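Local coordinates for protein tRNA modification GTPase mnmE (Chlorobium tepidum, PDB 3GEE) that probably hydrolyses GTP at a high intrinsic rate and takes part in adding a carboxymethylaminomethyl group to the wobble uridine (U34) of certain tRNAs, at residues A38-L43 with Q95-T100; I32-G37 with R89-E94; A61-H66 with L83-P88; P17-A22 with N118-A123. One frame throughout, in Å; residues are numbered along the deposited sequence.

Interaction 1 of 4, residues A38-L43 with Q95-T100. With FON (N-{[4-({[(6R)-2-amino-5-formyl-4-oxo-1,4,5,6,7,8-hexahydropteridin-6-yl]methyl}amino)phenyl]carbonyl}-L-glutamic acid), chain C; FON (N-{[4-({[(6R)-2-amino-5-formyl-4-oxo-1,4,5,6,7,8-hexahydropteridin-6-yl]methyl}amino)phenyl]carbonyl}-L-glutamic acid), chain B.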
# COMPACT_ATOMS: atom_id res chain seq x y z
N ALA A 38 10.99 -8.75 -23.02
CA ALA A 38 12.19 -8.96 -23.82
C ALA A 38 13.38 -8.11 -23.39
O ALA A 38 13.34 -6.88 -23.49
CB ALA A 38 11.88 -8.74 -25.29
N GLY A 39 14.44 -8.77 -22.92
CA GLY A 39 15.72 -8.11 -22.65
C GLY A 39 15.70 -7.28 -21.39
O GLY A 39 16.49 -6.34 -21.22
N VAL A 40 14.80 -7.64 -20.49
CA VAL A 40 14.56 -6.87 -19.29
C VAL A 40 15.79 -6.73 -18.37
O VAL A 40 16.07 -5.63 -17.88
CB VAL A 40 13.27 -7.38 -18.59
CG1 VAL A 40 13.48 -7.74 -17.14
CG2 VAL A 40 12.16 -6.37 -18.79
N LEU A 41 16.53 -7.81 -18.16
CA LEU A 41 17.69 -7.71 -17.27
C LEU A 41 18.92 -7.05 -17.90
O LEU A 41 19.84 -6.64 -17.19
CB LEU A 41 18.00 -9.04 -16.57
CG LEU A 41 17.74 -10.35 -17.29
CD1 LEU A 41 18.75 -10.52 -18.42
CD2 LEU A 41 17.79 -11.53 -16.34
N ASP A 42 18.92 -6.93 -19.23
CA ASP A 42 19.89 -6.06 -19.89
C ASP A 42 19.55 -4.60 -19.64
O ASP A 42 20.44 -3.78 -19.44
CB ASP A 42 19.95 -6.32 -21.40
CG ASP A 42 20.67 -7.61 -21.73
OD1 ASP A 42 21.82 -7.53 -22.21
OD2 ASP A 42 20.09 -8.69 -21.50
N LEU A 43 18.25 -4.29 -19.64
CA LEU A 43 17.76 -2.96 -19.33
C LEU A 43 18.08 -2.63 -17.88
O LEU A 43 18.61 -1.56 -17.59
CB LEU A 43 16.25 -2.88 -19.58
CG LEU A 43 15.69 -2.33 -20.90
CD1 LEU A 43 16.55 -2.63 -22.12
CD2 LEU A 43 14.29 -2.86 -21.11
N GLN A 95 11.37 -13.28 -18.97
CA GLN A 95 12.46 -12.66 -18.26
C GLN A 95 11.95 -11.49 -17.41
O GLN A 95 11.39 -10.53 -17.93
CB GLN A 95 13.49 -12.17 -19.27
CG GLN A 95 14.80 -11.75 -18.67
CD GLN A 95 15.92 -11.85 -19.67
OE1 GLN A 95 16.34 -10.84 -20.25
NE2 GLN A 95 16.40 -13.07 -19.90
N MET A 96 12.16 -11.57 -16.11
CA MET A 96 11.82 -10.45 -15.26
C MET A 96 12.78 -10.23 -14.11
O MET A 96 13.38 -11.17 -13.58
CB MET A 96 10.37 -10.53 -14.76
CG MET A 96 9.91 -11.87 -14.22
SD MET A 96 8.10 -11.88 -14.10
CE MET A 96 7.84 -10.85 -12.64
N VAL A 97 12.94 -8.95 -13.76
CA VAL A 97 13.60 -8.57 -12.51
C VAL A 97 12.61 -7.78 -11.67
O VAL A 97 11.74 -7.10 -12.22
CB VAL A 97 14.93 -7.81 -12.76
CG1 VAL A 97 14.83 -6.92 -13.97
CG2 VAL A 97 15.35 -7.02 -11.53
N GLU A 98 12.72 -7.92 -10.35
CA GLU A 98 11.84 -7.24 -9.41
C GLU A 98 12.66 -6.46 -8.39
O GLU A 98 13.29 -7.05 -7.49
CB GLU A 98 10.96 -8.24 -8.66
CG GLU A 98 9.94 -8.97 -9.51
CD GLU A 98 9.07 -9.91 -8.69
OE1 GLU A 98 9.39 -10.13 -7.50
OE2 GLU A 98 8.06 -10.41 -9.24
N PHE A 99 12.67 -5.15 -8.54
CA PHE A 99 13.32 -4.29 -7.57
C PHE A 99 12.39 -4.09 -6.39
O PHE A 99 11.25 -3.67 -6.56
CB PHE A 99 13.66 -2.95 -8.20
CG PHE A 99 14.56 -3.06 -9.39
CD1 PHE A 99 15.94 -3.12 -9.23
CD2 PHE A 99 14.03 -3.13 -10.67
CE1 PHE A 99 16.78 -3.22 -10.32
CE2 PHE A 99 14.87 -3.24 -11.77
CZ PHE A 99 16.25 -3.28 -11.59
N THR A 100 12.85 -4.42 -5.19
CA THR A 100 12.09 -4.01 -4.03
C THR A 100 12.89 -2.91 -3.34
O THR A 100 14.03 -3.13 -2.93
CB THR A 100 11.68 -5.17 -3.08
OG1 THR A 100 12.28 -4.99 -1.80
CG2 THR A 100 12.02 -6.53 -3.67
N1 FON C . 14.50 -5.30 -0.49
C2 FON C . 14.32 -6.41 0.26
NA2 FON C . 13.81 -7.52 -0.33
N3 FON C . 14.62 -6.45 1.58
C4 FON C . 15.13 -5.38 2.24
O4 FON C . 15.39 -5.49 3.45
C4A FON C . 15.34 -4.13 1.46
N5 FON C . 15.88 -2.91 1.89
C6 FON C . 16.78 -2.34 0.87
C7 FON C . 15.79 -1.84 -0.18
N8 FON C . 15.17 -3.04 -0.73
C8A FON C . 14.99 -4.16 0.02
C9 FON C . 17.74 -1.25 1.35
N10 FON C . 18.51 -1.67 2.52
C11 FON C . 21.08 -4.91 3.06
C12 FON C . 21.51 -3.60 3.22
C13 FON C . 20.64 -2.53 3.03
C14 FON C . 19.32 -2.75 2.67
C15 FON C . 18.87 -4.08 2.52
C16 FON C . 19.74 -5.15 2.71
C FON C . 22.07 -6.03 3.28
O FON C . 21.74 -7.19 3.04
N FON C . 23.28 -5.71 3.76
CA FON C . 24.56 -6.32 3.42
CB FON C . 24.94 -6.09 1.95
CG FON C . 26.13 -6.93 1.47
CD FON C . 25.94 -7.38 0.04
OE1 FON C . 25.20 -8.37 -0.19
OE2 FON C . 26.54 -6.76 -0.88
CT FON C . 25.63 -5.76 4.32
O1 FON C . 26.45 -6.55 4.86
O2 FON C . 25.66 -4.53 4.51
CP1 FON C . 15.59 -2.39 3.01
O3 FON C . 15.03 -1.31 3.06
N1 FON B . 6.75 -12.91 -5.13
C2 FON B . 7.56 -12.34 -6.05
NA2 FON B . 8.74 -11.80 -5.64
N3 FON B . 7.24 -12.29 -7.37
C4 FON B . 6.09 -12.81 -7.86
O4 FON B . 5.86 -12.73 -9.08
C4A FON B . 5.15 -13.44 -6.88
N5 FON B . 3.93 -14.06 -7.14
C6 FON B . 3.78 -15.28 -6.31
C7 FON B . 3.51 -14.70 -4.93
N8 FON B . 4.75 -14.03 -4.54
C8A FON B . 5.57 -13.46 -5.47
C9 FON B . 2.72 -16.28 -6.77
N10 FON B . 2.85 -16.63 -8.18
C11 FON B . 6.05 -18.34 -10.24
C12 FON B . 4.81 -18.95 -10.18
C13 FON B . 3.75 -18.37 -9.49
C14 FON B . 3.93 -17.16 -8.82
C15 FON B . 5.18 -16.53 -8.89
C16 FON B . 6.24 -17.11 -9.59
C FON B . 7.16 -19.01 -11.02
O FON B . 8.29 -18.55 -10.99
N FON B . 6.84 -20.10 -11.73
CA FON B . 7.66 -21.29 -11.95
CB FON B . 7.91 -22.07 -10.65
CG FON B . 8.98 -23.15 -10.77
CD FON B . 9.81 -23.25 -9.50
OE1 FON B . 10.73 -22.42 -9.32
OE2 FON B . 9.56 -24.17 -8.68
CT FON B . 6.98 -22.18 -12.96
O1 FON B . 7.66 -22.68 -13.89
O2 FON B . 5.76 -22.39 -12.83
CP1 FON B . 3.07 -13.61 -7.95
O3 FON B . 1.97 -13.26 -7.56
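Helix-on-sheet packing in the N-terminal folate-binding domain joins the start of helix 40-47 to strand 96-102 and the residue before it, with Val40 and Leu41 set against Gln95 and Val97. Gly39 is the N-cap. Val40 CG1 meets Val97 CG1 at 3.5 Å, methyl to methyl, the two side chains lying aslant to each other. Leu41 and Gln95 cross at about a right angle: Leu41 CG lies 3.4 Å from the amide carbon Gln95 CD, while Leu41 CD2 rests against Gln95 CG. The glutamine reaches this position because its CG stands anti to the backbone N (chi1 -168°) and the chain runs extended beyond it. Cutting the residue back to an alanine here would probably open a gap beside Leu41, whose branched end would lose the amide and methylene it lies across. Strand 76-85 supplies Val84 as a further neighbour of Leu41. Farther along, strand 96-102 reaches two folinic acids. Thr100 O is met by N8 of the chain C ligand, in a bond modelled too short for its length to be trusted, and weakly by N1; Glu98 OE1 accepts a hydrogen bond from NA2 of the chain B ligand at 2.6 Å, bent to 141°.

Interaction 2 of 4, residues I32-G37 with R89-E94. With FON (N-{[4-({[(6R)-2-amino-5-formyl-4-oxo-1,4,5,6,7,8-hexahydropteridin-6-yl]methyl}amino)phenyl]carbonyl}-L-glutamic acid), chain B.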
# COMPACT_ATOMS: atom_id res chain seq x y z
N ILE A 32 7.66 -2.75 -4.26
CA ILE A 32 8.21 -3.55 -5.35
C ILE A 32 7.84 -2.95 -6.70
O ILE A 32 6.66 -2.88 -7.06
CB ILE A 32 7.65 -5.00 -5.32
CG1 ILE A 32 7.98 -5.70 -4.01
CG2 ILE A 32 8.17 -5.80 -6.52
CD1 ILE A 32 7.10 -6.91 -3.75
N VAL A 33 8.85 -2.52 -7.46
CA VAL A 33 8.65 -2.23 -8.88
C VAL A 33 9.02 -3.50 -9.63
O VAL A 33 10.15 -4.01 -9.46
CB VAL A 33 9.51 -1.05 -9.37
CG1 VAL A 33 9.37 -0.89 -10.88
CG2 VAL A 33 9.11 0.25 -8.66
N ARG A 34 8.10 -4.03 -10.43
CA ARG A 34 8.40 -5.25 -11.20
C ARG A 34 8.34 -5.07 -12.71
O ARG A 34 7.34 -4.61 -13.26
CB ARG A 34 7.57 -6.47 -10.73
CG ARG A 34 6.07 -6.34 -10.85
CD ARG A 34 5.46 -7.59 -11.48
NE ARG A 34 5.23 -8.70 -10.56
CZ ARG A 34 4.07 -9.33 -10.42
NH1 ARG A 34 3.01 -8.96 -11.13
NH2 ARG A 34 3.96 -10.33 -9.57
N ILE A 35 9.44 -5.41 -13.38
CA ILE A 35 9.53 -5.28 -14.83
C ILE A 35 9.66 -6.65 -15.50
O ILE A 35 10.24 -7.57 -14.93
CB ILE A 35 10.65 -4.33 -15.26
CG1 ILE A 35 12.02 -5.00 -15.20
CG2 ILE A 35 10.66 -3.11 -14.36
CD1 ILE A 35 13.13 -4.24 -15.94
N SER A 36 9.11 -6.78 -16.70
CA SER A 36 9.06 -8.06 -17.40
C SER A 36 9.07 -7.87 -18.91
O SER A 36 8.65 -6.84 -19.41
CB SER A 36 7.82 -8.85 -16.98
OG SER A 36 7.75 -10.10 -17.66
N GLY A 37 9.55 -8.88 -19.63
CA GLY A 37 9.58 -8.83 -21.08
C GLY A 37 10.95 -8.94 -21.71
O GLY A 37 11.95 -9.17 -21.03
N ARG A 89 10.74 -19.75 -15.88
CA ARG A 89 10.65 -19.96 -14.45
C ARG A 89 10.47 -18.63 -13.71
O ARG A 89 11.28 -18.26 -12.86
CB ARG A 89 11.88 -20.73 -13.98
CG ARG A 89 11.66 -21.64 -12.77
CD ARG A 89 12.96 -22.34 -12.37
NE ARG A 89 14.11 -21.43 -12.42
CZ ARG A 89 15.30 -21.66 -11.86
NH1 ARG A 89 15.53 -22.79 -11.19
NH2 ARG A 89 16.26 -20.75 -11.98
N SER A 90 9.40 -17.93 -14.08
CA SER A 90 8.98 -16.68 -13.46
C SER A 90 7.45 -16.63 -13.45
O SER A 90 6.80 -17.52 -14.00
CB SER A 90 9.51 -15.49 -14.26
OG SER A 90 8.73 -15.27 -15.42
N PHE A 91 6.88 -15.60 -12.83
CA PHE A 91 5.43 -15.43 -12.82
C PHE A 91 4.85 -15.29 -14.24
O PHE A 91 3.90 -15.99 -14.60
CB PHE A 91 4.99 -14.26 -11.94
CG PHE A 91 3.51 -13.99 -11.99
CD1 PHE A 91 2.61 -14.84 -11.37
CD2 PHE A 91 3.01 -12.89 -12.70
CE1 PHE A 91 1.24 -14.61 -11.44
CE2 PHE A 91 1.64 -12.65 -12.78
CZ PHE A 91 0.75 -13.51 -12.15
N THR A 92 5.42 -14.38 -15.03
CA THR A 92 4.95 -14.14 -16.40
C THR A 92 5.45 -15.20 -17.36
O THR A 92 5.02 -15.24 -18.52
CB THR A 92 5.39 -12.76 -16.94
OG1 THR A 92 6.82 -12.63 -16.85
CG2 THR A 92 4.72 -11.64 -16.16
N ALA A 93 6.34 -16.07 -16.87
CA ALA A 93 7.03 -17.08 -17.68
C ALA A 93 7.97 -16.47 -18.71
O ALA A 93 8.35 -17.12 -19.68
CB ALA A 93 6.03 -18.04 -18.33
N GLU A 94 8.34 -15.21 -18.51
CA GLU A 94 9.38 -14.58 -19.30
C GLU A 94 10.41 -13.98 -18.37
O GLU A 94 10.34 -14.11 -17.15
CB GLU A 94 8.86 -13.45 -20.19
CG GLU A 94 7.36 -13.32 -20.36
CD GLU A 94 6.99 -11.90 -20.79
OE1 GLU A 94 6.44 -11.72 -21.90
OE2 GLU A 94 7.28 -10.97 -20.00
N1 FON B . 6.75 -12.91 -5.13
C2 FON B . 7.56 -12.34 -6.05
NA2 FON B . 8.74 -11.80 -5.64
N3 FON B . 7.24 -12.29 -7.37
C4 FON B . 6.09 -12.81 -7.86
O4 FON B . 5.86 -12.73 -9.08
C4A FON B . 5.15 -13.44 -6.88
N5 FON B . 3.93 -14.06 -7.14
C6 FON B . 3.78 -15.28 -6.31
C7 FON B . 3.51 -14.70 -4.93
N8 FON B . 4.75 -14.03 -4.54
C8A FON B . 5.57 -13.46 -5.47
C9 FON B . 2.72 -16.28 -6.77
N10 FON B . 2.85 -16.63 -8.18
C11 FON B . 6.05 -18.34 -10.24
C12 FON B . 4.81 -18.95 -10.18
C13 FON B . 3.75 -18.37 -9.49
C14 FON B . 3.93 -17.16 -8.82
C15 FON B . 5.18 -16.53 -8.89
C16 FON B . 6.24 -17.11 -9.59
C FON B . 7.16 -19.01 -11.02
O FON B . 8.29 -18.55 -10.99
N FON B . 6.84 -20.10 -11.73
CA FON B . 7.66 -21.29 -11.95
CB FON B . 7.91 -22.07 -10.65
CG FON B . 8.98 -23.15 -10.77
CD FON B . 9.81 -23.25 -9.50
OE1 FON B . 10.73 -22.42 -9.32
OE2 FON B . 9.56 -24.17 -8.68
CT FON B . 6.98 -22.18 -12.96
O1 FON B . 7.66 -22.68 -13.89
O2 FON B . 5.76 -22.39 -12.83
CP1 FON B . 3.07 -13.61 -7.95
O3 FON B . 1.97 -13.26 -7.56
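A buried, mainly polar contact fastens the loop between strands 76-85 and 96-102 to the end of strand 30-36, with Ser36 meeting Thr92 and Glu94. Ser36 OG takes part in two hydrogen bonds: it receives one from Thr92 OG1 at 2.8 Å and gives one to Glu94 OE2 at 2.5 Å, meeting that oxygen nearly along its C-O axis. With OG anti to the backbone N (chi1 179°), the serine hydroxyl reaches both loop residues. An alanine in its place would probably leave the Thr92 hydroxyl and the Glu94 carboxylate oxygen without the partner that joins them. The other carboxylate oxygen, Glu94 OE1, is bonded to the backbone N of Gly15. The loop also closes on itself: Ser90 OG donates to Glu94 O at 2.6 Å, in the carbonyl plane and on a lone pair. Toward the folinic acid, Arg34 NH2 makes a weak, bent bond to ligand O4 at 3.1 Å and passes obliquely by Phe91 CD2 at 4.2 Å. Phe91 CB lies 3.4 Å from the same ligand O4, and its ring has a cation-pi partner in Lys476. Helix 127-134 covers the contact, Phe128 touching Ser36, Phe91 and Thr92, while Met96 of strand 96-102 lies beside Ser36 and helix 105-117 packs on Val33 and Ile35.

Interaction 3 of 4, residues A61-H66 with L83-P88. With FON (N-{[4-({[(6R)-2-amino-5-formyl-4-oxo-1,4,5,6,7,8-hexahydropteridin-6-yl]methyl}amino)phenyl]carbonyl}-L-glutamic acid), chain B.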
# COMPACT_ATOMS: atom_id res chain seq x y z
N ALA A 61 21.83 -16.21 -12.33
CA ALA A 61 20.90 -17.33 -12.37
C ALA A 61 19.50 -16.89 -11.94
O ALA A 61 19.34 -15.91 -11.23
CB ALA A 61 21.40 -18.44 -11.47
N GLY A 62 18.49 -17.63 -12.38
CA GLY A 62 17.12 -17.40 -11.92
C GLY A 62 16.99 -17.64 -10.43
O GLY A 62 17.72 -18.44 -9.85
N TYR A 63 16.05 -16.93 -9.81
CA TYR A 63 15.75 -17.02 -8.37
C TYR A 63 16.88 -16.54 -7.47
O TYR A 63 17.04 -17.01 -6.34
CB TYR A 63 15.24 -18.42 -8.00
CG TYR A 63 13.79 -18.57 -8.33
CD1 TYR A 63 13.37 -19.08 -9.56
CD2 TYR A 63 12.81 -18.16 -7.43
CE1 TYR A 63 12.03 -19.21 -9.87
CE2 TYR A 63 11.47 -18.28 -7.72
CZ TYR A 63 11.08 -18.80 -8.94
OH TYR A 63 9.73 -18.90 -9.20
N THR A 64 17.61 -15.55 -7.96
CA THR A 64 18.80 -15.06 -7.29
C THR A 64 18.67 -13.55 -7.03
O THR A 64 18.24 -12.79 -7.90
CB THR A 64 20.07 -15.42 -8.12
OG1 THR A 64 21.23 -15.38 -7.29
CG2 THR A 64 20.25 -14.49 -9.29
N ALA A 65 19.01 -13.13 -5.82
CA ALA A 65 18.79 -11.74 -5.38
C ALA A 65 20.09 -10.96 -5.32
O ALA A 65 21.14 -11.53 -5.00
CB ALA A 65 18.10 -11.72 -4.03
N HIS A 66 20.02 -9.67 -5.61
CA HIS A 66 21.22 -8.83 -5.70
C HIS A 66 21.04 -7.46 -5.06
O HIS A 66 20.15 -6.70 -5.43
CB HIS A 66 21.63 -8.68 -7.15
CG HIS A 66 21.69 -9.98 -7.89
ND1 HIS A 66 22.84 -10.74 -7.96
CD2 HIS A 66 20.73 -10.67 -8.54
CE1 HIS A 66 22.59 -11.84 -8.64
NE2 HIS A 66 21.32 -11.82 -9.01
N LEU A 83 15.75 -8.96 -7.87
CA LEU A 83 15.48 -10.39 -7.93
C LEU A 83 15.36 -10.81 -9.38
O LEU A 83 14.40 -10.43 -10.07
CB LEU A 83 14.21 -10.75 -7.15
CG LEU A 83 13.88 -12.24 -6.97
CD1 LEU A 83 15.09 -13.04 -6.53
CD2 LEU A 83 12.76 -12.41 -5.96
N VAL A 84 16.33 -11.59 -9.84
CA VAL A 84 16.35 -12.08 -11.21
C VAL A 84 15.46 -13.32 -11.33
O VAL A 84 15.49 -14.20 -10.47
CB VAL A 84 17.81 -12.38 -11.67
CG1 VAL A 84 17.83 -12.95 -13.08
CG2 VAL A 84 18.67 -11.12 -11.59
N PHE A 85 14.64 -13.34 -12.38
CA PHE A 85 13.89 -14.53 -12.79
C PHE A 85 14.20 -14.73 -14.25
O PHE A 85 14.30 -13.77 -15.02
CB PHE A 85 12.39 -14.32 -12.67
CG PHE A 85 11.89 -14.13 -11.27
CD1 PHE A 85 11.76 -12.85 -10.73
CD2 PHE A 85 11.48 -15.22 -10.52
CE1 PHE A 85 11.27 -12.66 -9.45
CE2 PHE A 85 10.99 -15.04 -9.23
CZ PHE A 85 10.88 -13.75 -8.70
N ARG A 86 14.30 -16.00 -14.66
CA ARG A 86 14.68 -16.31 -16.03
C ARG A 86 13.74 -17.26 -16.75
O ARG A 86 12.87 -17.88 -16.14
CB ARG A 86 16.08 -16.91 -16.05
CG ARG A 86 17.18 -15.89 -15.97
CD ARG A 86 18.45 -16.47 -16.49
NE ARG A 86 19.56 -15.55 -16.30
CZ ARG A 86 20.02 -14.71 -17.23
NH1 ARG A 86 19.47 -14.67 -18.44
NH2 ARG A 86 21.04 -13.92 -16.94
N ALA A 87 13.95 -17.36 -18.06
CA ALA A 87 13.45 -18.47 -18.87
C ALA A 87 11.93 -18.58 -18.72
O ALA A 87 11.25 -17.55 -18.85
CB ALA A 87 14.17 -19.77 -18.51
N PRO A 88 11.39 -19.79 -18.46
CA PRO A 88 9.96 -19.87 -18.18
C PRO A 88 9.67 -19.79 -16.68
O PRO A 88 8.51 -19.77 -16.27
CB PRO A 88 9.60 -21.26 -18.70
CG PRO A 88 10.80 -22.07 -18.36
CD PRO A 88 12.00 -21.13 -18.42
N1 FON B . 6.75 -12.91 -5.13
C2 FON B . 7.56 -12.34 -6.05
NA2 FON B . 8.74 -11.80 -5.64
N3 FON B . 7.24 -12.29 -7.37
C4 FON B . 6.09 -12.81 -7.86
O4 FON B . 5.86 -12.73 -9.08
C4A FON B . 5.15 -13.44 -6.88
N5 FON B . 3.93 -14.06 -7.14
C6 FON B . 3.78 -15.28 -6.31
C7 FON B . 3.51 -14.70 -4.93
N8 FON B . 4.75 -14.03 -4.54
C8A FON B . 5.57 -13.46 -5.47
C9 FON B . 2.72 -16.28 -6.77
N10 FON B . 2.85 -16.63 -8.18
C11 FON B . 6.05 -18.34 -10.24
C12 FON B . 4.81 -18.95 -10.18
C13 FON B . 3.75 -18.37 -9.49
C14 FON B . 3.93 -17.16 -8.82
C15 FON B . 5.18 -16.53 -8.89
C16 FON B . 6.24 -17.11 -9.59
C FON B . 7.16 -19.01 -11.02
O FON B . 8.29 -18.55 -10.99
N FON B . 6.84 -20.10 -11.73
CA FON B . 7.66 -21.29 -11.95
CB FON B . 7.91 -22.07 -10.65
CG FON B . 8.98 -23.15 -10.77
CD FON B . 9.81 -23.25 -9.50
OE1 FON B . 10.73 -22.42 -9.32
OE2 FON B . 9.56 -24.17 -8.68
CT FON B . 6.98 -22.18 -12.96
O1 FON B . 7.66 -22.68 -13.89
O2 FON B . 5.76 -22.39 -12.83
CP1 FON B . 3.07 -13.61 -7.95
O3 FON B . 1.97 -13.26 -7.56
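Phe85 turns the edge of its ring toward one face of the Tyr63 ring in a T-shaped (edge-to-face) pair, with centroids 5.0 Å apart and planes at 78°. Phe85 CE2 sits 3.6 Å above the tyrosine plane, offset toward the rim, and Tyr63 CZ lies in the plane of the phenylalanine at its edge. Phe85 CG stands anti to the carbonyl carbon, beside the backbone N (chi1 -65°), the torsion that goes with this approach. At the edge of the Tyr63 ring, near its plane, is the benzoyl oxygen O of the chain B folinic acid. Tyr63 OH donates to it, although the modelled bond is too short for its length to be trusted. Phe85 CZ approaches the pterin obliquely, 4.1 Å from N3. The third flat group, the His66 ring, is touched obliquely by Val84 CG2 at 3.7 Å. The backbones form the open end of the beta hairpin of strands 64-71 and 76-85, where Tyr63 and Thr64 both face Val84 in a G1 beta bulge. Tyr63 stands at the positive-phi position (65°). Tyr63 N donates to Val84 O at 2.9 Å, and Val84 N donates to Thr64 O at 3.0 Å. Beyond the bulge, Ala65 and Leu83 are a non-hydrogen-bonded antiparallel pair, Leu83 CD1 lying 4.1 Å from Ala65 CB. Their face meets the second subunit: Ala65 packs on Leu83 of that chain and Leu83 on its Ala65. Backbone hydrogen bonds from Tyr63 and Ala65 also cross to it. Arg86 extends past Gly62 to bond through NE to Ala60 O and through NH2 to Ala58 O.

Interaction 4 of 4, residues P17-A22 with N118-A123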
# COMPACT_ATOMS: atom_id res chain seq x y z
N PRO A 17 9.06 -4.99 -23.01
CA PRO A 17 9.37 -4.77 -21.59
C PRO A 17 8.37 -3.80 -20.97
O PRO A 17 8.10 -2.73 -21.53
CB PRO A 17 10.78 -4.16 -21.62
CG PRO A 17 10.96 -3.68 -23.02
CD PRO A 17 10.18 -4.62 -23.88
N ILE A 18 7.79 -4.20 -19.85
CA ILE A 18 6.81 -3.39 -19.15
C ILE A 18 7.19 -3.28 -17.69
O ILE A 18 7.76 -4.21 -17.12
CB ILE A 18 5.38 -3.97 -19.28
CG1 ILE A 18 5.34 -5.44 -18.84
CG2 ILE A 18 4.86 -3.82 -20.70
CD1 ILE A 18 3.96 -6.05 -18.83
N ALA A 19 6.88 -2.13 -17.09
CA ALA A 19 7.18 -1.87 -15.68
C ALA A 19 5.91 -1.43 -14.95
O ALA A 19 4.99 -0.90 -15.58
CB ALA A 19 8.26 -0.81 -15.56
N ALA A 20 5.88 -1.64 -13.64
CA ALA A 20 4.74 -1.28 -12.80
C ALA A 20 5.09 -1.37 -11.32
O ALA A 20 5.86 -2.23 -10.90
CB ALA A 20 3.57 -2.19 -13.09
N ILE A 21 4.52 -0.45 -10.53
CA ILE A 21 4.51 -0.55 -9.08
C ILE A 21 3.62 -1.74 -8.78
O ILE A 21 2.51 -1.81 -9.31
CB ILE A 21 3.88 0.70 -8.44
CG1 ILE A 21 4.33 1.98 -9.16
CG2 ILE A 21 4.11 0.72 -6.94
CD1 ILE A 21 5.42 2.78 -8.49
N ALA A 22 4.09 -2.68 -7.97
CA ALA A 22 3.36 -3.94 -7.78
C ALA A 22 2.70 -4.02 -6.41
O ALA A 22 1.86 -4.89 -6.16
CB ALA A 22 4.29 -5.13 -7.99
N ASN A 118 14.29 4.11 -19.24
CA ASN A 118 15.34 3.24 -19.73
C ASN A 118 14.81 1.96 -20.38
O ASN A 118 15.30 0.87 -20.11
CB ASN A 118 16.34 2.94 -18.61
CG ASN A 118 17.28 4.10 -18.34
OD1 ASN A 118 18.22 4.35 -19.11
ND2 ASN A 118 17.03 4.82 -17.25
N GLY A 119 13.80 2.12 -21.23
CA GLY A 119 13.33 1.03 -22.08
C GLY A 119 11.91 0.55 -21.87
O GLY A 119 11.21 0.26 -22.85
N CYS A 120 11.49 0.45 -20.61
CA CYS A 120 10.18 -0.11 -20.28
C CYS A 120 9.02 0.79 -20.65
O CYS A 120 9.16 2.01 -20.71
CB CYS A 120 10.10 -0.39 -18.78
SG CYS A 120 10.97 -1.86 -18.24
N ARG A 121 7.86 0.19 -20.92
CA ARG A 121 6.61 0.93 -21.03
C ARG A 121 5.78 0.64 -19.78
O ARG A 121 6.04 -0.35 -19.09
CB ARG A 121 5.85 0.54 -22.30
CG ARG A 121 4.82 -0.54 -22.08
CD ARG A 121 3.62 -0.35 -22.97
NE ARG A 121 3.66 -1.23 -24.13
CZ ARG A 121 3.21 -2.48 -24.14
NH1 ARG A 121 2.69 -3.01 -23.03
NH2 ARG A 121 3.28 -3.20 -25.25
N LEU A 122 4.80 1.48 -19.48
CA LEU A 122 3.95 1.25 -18.32
C LEU A 122 3.02 0.10 -18.63
O LEU A 122 2.49 0.01 -19.73
CB LEU A 122 3.18 2.52 -17.94
CG LEU A 122 2.56 2.76 -16.55
CD1 LEU A 122 1.14 2.24 -16.48
CD2 LEU A 122 3.40 2.19 -15.43
N ALA A 123 2.86 -0.80 -17.68
CA ALA A 123 2.04 -1.99 -17.87
C ALA A 123 0.56 -1.65 -17.96
O ALA A 123 0.06 -0.81 -17.21
CB ALA A 123 2.28 -2.99 -16.75
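Ile18 pairs in parallel with Arg121 and Ala19 with Leu122, adding the short strand 121-122 to the sheet of the N-terminal domain as an outermost strand within this chain. Three backbone hydrogen bonds make the pairing: Arg121 N to Pro17 O at 3.0 Å, Ala19 N to Arg121 O at 2.8 Å, and Ala123 N to Ala19 O at 3.0 Å. Arg121 O also receives a CA-H...O contact from Ile18. Apolar contacts fall on both faces. On one, Ala19 CB meets Cys120 CB at 3.7 Å, and Cys120 SG lies 4.1 Å from Pro17 CB; Leu112 and Met115 of helix 105-117 pack on Ala19 here. On the other, Ile18 and Arg121 lie side by side and point the same way, with Ile18 CG2 3.6 Å from Arg121 CG; the bent arginine chain also brings NH1 obliquely to the same methyl. Ile18 CD1 reaches Ala123 CB because CG1 takes the place between the backbone N and the carbonyl carbon (chi1 53°). Ala20 CB also meets Ala123 CB, at 4.0 Å, with Phe128 of helix 127-134 touching both alanines. The one charged group, the Arg121 guanidinium, finds a long, weak ion pair with Glu127. Polar bonding between the segments is thus confined to the backbone, while the side chains, mostly small and apolar, fit strand 18-21 between helices 105-117 and 127-134.

All four contacts reach one mixed sheet of the N-terminal domain. Interactions 1 and 2 are closest, their centres 7 Å apart, and Val33 N on Phe99 O joins their strands at 2.8 Å; interactions 1 and 3 are joined in the same way by Phe85 N on Met96 O, also at 2.8 Å. Interactions 1, 2 and 3 all touch the chain B folinic acid: Glu98 and Arg34 at the pterin, Tyr63 at the benzoyl oxygen. Interaction 4 lies apart from the ligand, the side chain of Ala20 being about 12 Å from a folinic acid at the nearest atoms, but Ile18 N bonds to Ser36 O of interaction 2. Interactions 3 and 4 do not touch, their nearest atoms being about 10 Å apart.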